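Local coordinates for protein predicted ATPase of the ABC class (Vibrio vulnificus, PDB 5D6A) that probably binds and hydrolyses ATP as an ATPase of the ABC class, and is captured here with the non-hydrolysable analogue AMP-PNP, at residues T174-E178 and L179-A183. Residues are numbered along the deposited sequence; the frame is centred on the assembly and turned at random.
Sequences TIERE and LDKEA
Leu179 anchors the tight side of this local contact, its backbone amide turned back onto two carbonyls of the preceding turn. Leu179 N donates to Ile175 O at 3.2 Å, nearly in line with that carbonyl, and also to Glu176 O at 3.2 Å. The second approach comes from above the carbonyl plane of Glu176, and neither N-H points straight at its acceptor, as expected of one hydrogen shared between two acceptors. The start of the leucine side chain packs beside the same carbonyls: Leu179 CB lies 3.7 Å from Glu176 O, and Leu179 CG sits at the same distance from Ile175 O. A branched, apolar residue suits this buried place, where it also touches Ser105 of helix 92-109. The turn lies between helix 155-172 and helix 181-199, with Asp180 at the N-cap position of the latter; a short polar side chain is a common choice there. At its other end the turn is tied down by Thr174, whose hydroxyl hydrogen-bonds to Arg77 and to the end of helix 155-172. Toward solvent the contact becomes looser and ionic. Glu176 reaches out on an extended chain, its CG placed anti to the backbone N (chi1 -176°), and meets Lys181 in a salt bridge, Glu176 OE2 to Lys181 NZ 2.6 Å, using the anti lone pair of the carboxylate oxygen. A kink at chi3 (71°) brings the lysine tip onto that oxygen, while the aliphatic parts of the two chains pass at a slant, Glu176 CG 3.6 Å from Lys181 CD. Long, flexible residues can span this gap between turn and helix. On another part of the turn's surface, Arg177 NH1 stands 3.5 Å from Glu178 OE2; the two probably interact by charge only, since the oxygen lies well outside the guanidinium plane.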
# COMPACT_ATOMS: atom_id res chain seq x y z
N THR A 174 24.43 24.20 16.60
CA THR A 174 24.15 24.41 18.02
C THR A 174 24.87 25.63 18.63
O THR A 174 25.42 25.55 19.72
CB THR A 174 24.54 23.16 18.83
OG1 THR A 174 25.90 22.83 18.56
CG2 THR A 174 23.66 21.98 18.46
N ILE A 175 24.85 26.74 17.90
CA ILE A 175 25.43 28.01 18.36
C ILE A 175 24.50 29.13 17.92
O ILE A 175 24.33 29.38 16.73
CB ILE A 175 26.85 28.24 17.81
CG1 ILE A 175 27.82 27.21 18.40
CG2 ILE A 175 27.34 29.64 18.17
CD1 ILE A 175 29.24 27.32 17.88
N GLU A 176 23.90 29.80 18.90
CA GLU A 176 22.94 30.89 18.66
C GLU A 176 23.25 31.73 17.41
O GLU A 176 22.45 31.77 16.47
CB GLU A 176 22.85 31.79 19.90
CG GLU A 176 21.82 32.91 19.80
CD GLU A 176 21.80 33.82 21.02
OE1 GLU A 176 22.72 33.73 21.87
OE2 GLU A 176 20.87 34.65 21.12
N ARG A 177 24.40 32.39 17.40
CA ARG A 177 24.78 33.25 16.28
C ARG A 177 24.96 32.51 14.94
O ARG A 177 24.67 33.07 13.89
CB ARG A 177 26.04 34.06 16.62
CG ARG A 177 27.24 33.24 17.06
CD ARG A 177 28.36 34.14 17.56
NE ARG A 177 29.47 33.38 18.13
CZ ARG A 177 30.52 32.91 17.45
NH1 ARG A 177 30.63 33.11 16.14
NH2 ARG A 177 31.47 32.23 18.09
N GLU A 178 25.42 31.26 14.99
CA GLU A 178 25.62 30.46 13.77
C GLU A 178 24.30 30.11 13.08
O GLU A 178 24.28 29.83 11.89
CB GLU A 178 26.39 29.18 14.07
CG GLU A 178 27.82 29.40 14.56
CD GLU A 178 28.72 30.04 13.52
OE1 GLU A 178 28.39 29.98 12.31
OE2 GLU A 178 29.76 30.60 13.91
N LEU A 179 23.21 30.12 13.84
CA LEU A 179 21.89 29.84 13.30
C LEU A 179 21.22 31.15 12.91
O LEU A 179 21.67 32.23 13.29
CB LEU A 179 21.02 29.13 14.33
CG LEU A 179 21.53 27.78 14.84
CD1 LEU A 179 20.63 27.28 15.96
CD2 LEU A 179 21.60 26.77 13.71
N ASP A 180 20.14 31.06 12.14
CA ASP A 180 19.39 32.23 11.72
C ASP A 180 18.31 32.47 12.78
O ASP A 180 17.24 31.86 12.73
CB ASP A 180 18.77 31.99 10.33
CG ASP A 180 18.07 33.22 9.77
OD1 ASP A 180 18.14 34.31 10.39
OD2 ASP A 180 17.46 33.10 8.69
N LYS A 181 18.61 33.33 13.75
CA LYS A 181 17.67 33.61 14.85
C LYS A 181 16.28 34.07 14.42
O LYS A 181 15.28 33.60 14.95
CB LYS A 181 18.24 34.62 15.84
CG LYS A 181 19.41 34.12 16.67
CD LYS A 181 19.59 34.97 17.92
CE LYS A 181 18.46 34.74 18.93
NZ LYS A 181 18.60 35.58 20.15
N GLU A 182 16.23 35.01 13.49
CA GLU A 182 14.95 35.53 13.02
C GLU A 182 14.10 34.38 12.48
O GLU A 182 12.87 34.40 12.58
CB GLU A 182 15.15 36.63 11.97
CG GLU A 182 13.87 37.34 11.56
CD GLU A 182 14.11 38.52 10.63
OE1 GLU A 182 15.28 38.84 10.36
OE2 GLU A 182 13.12 39.13 10.19
N ALA A 183 14.76 33.37 11.92
CA ALA A 183 14.08 32.19 11.39
C ALA A 183 13.82 31.18 12.51
O ALA A 183 12.82 30.45 12.48
CB ALA A 183 14.89 31.55 10.28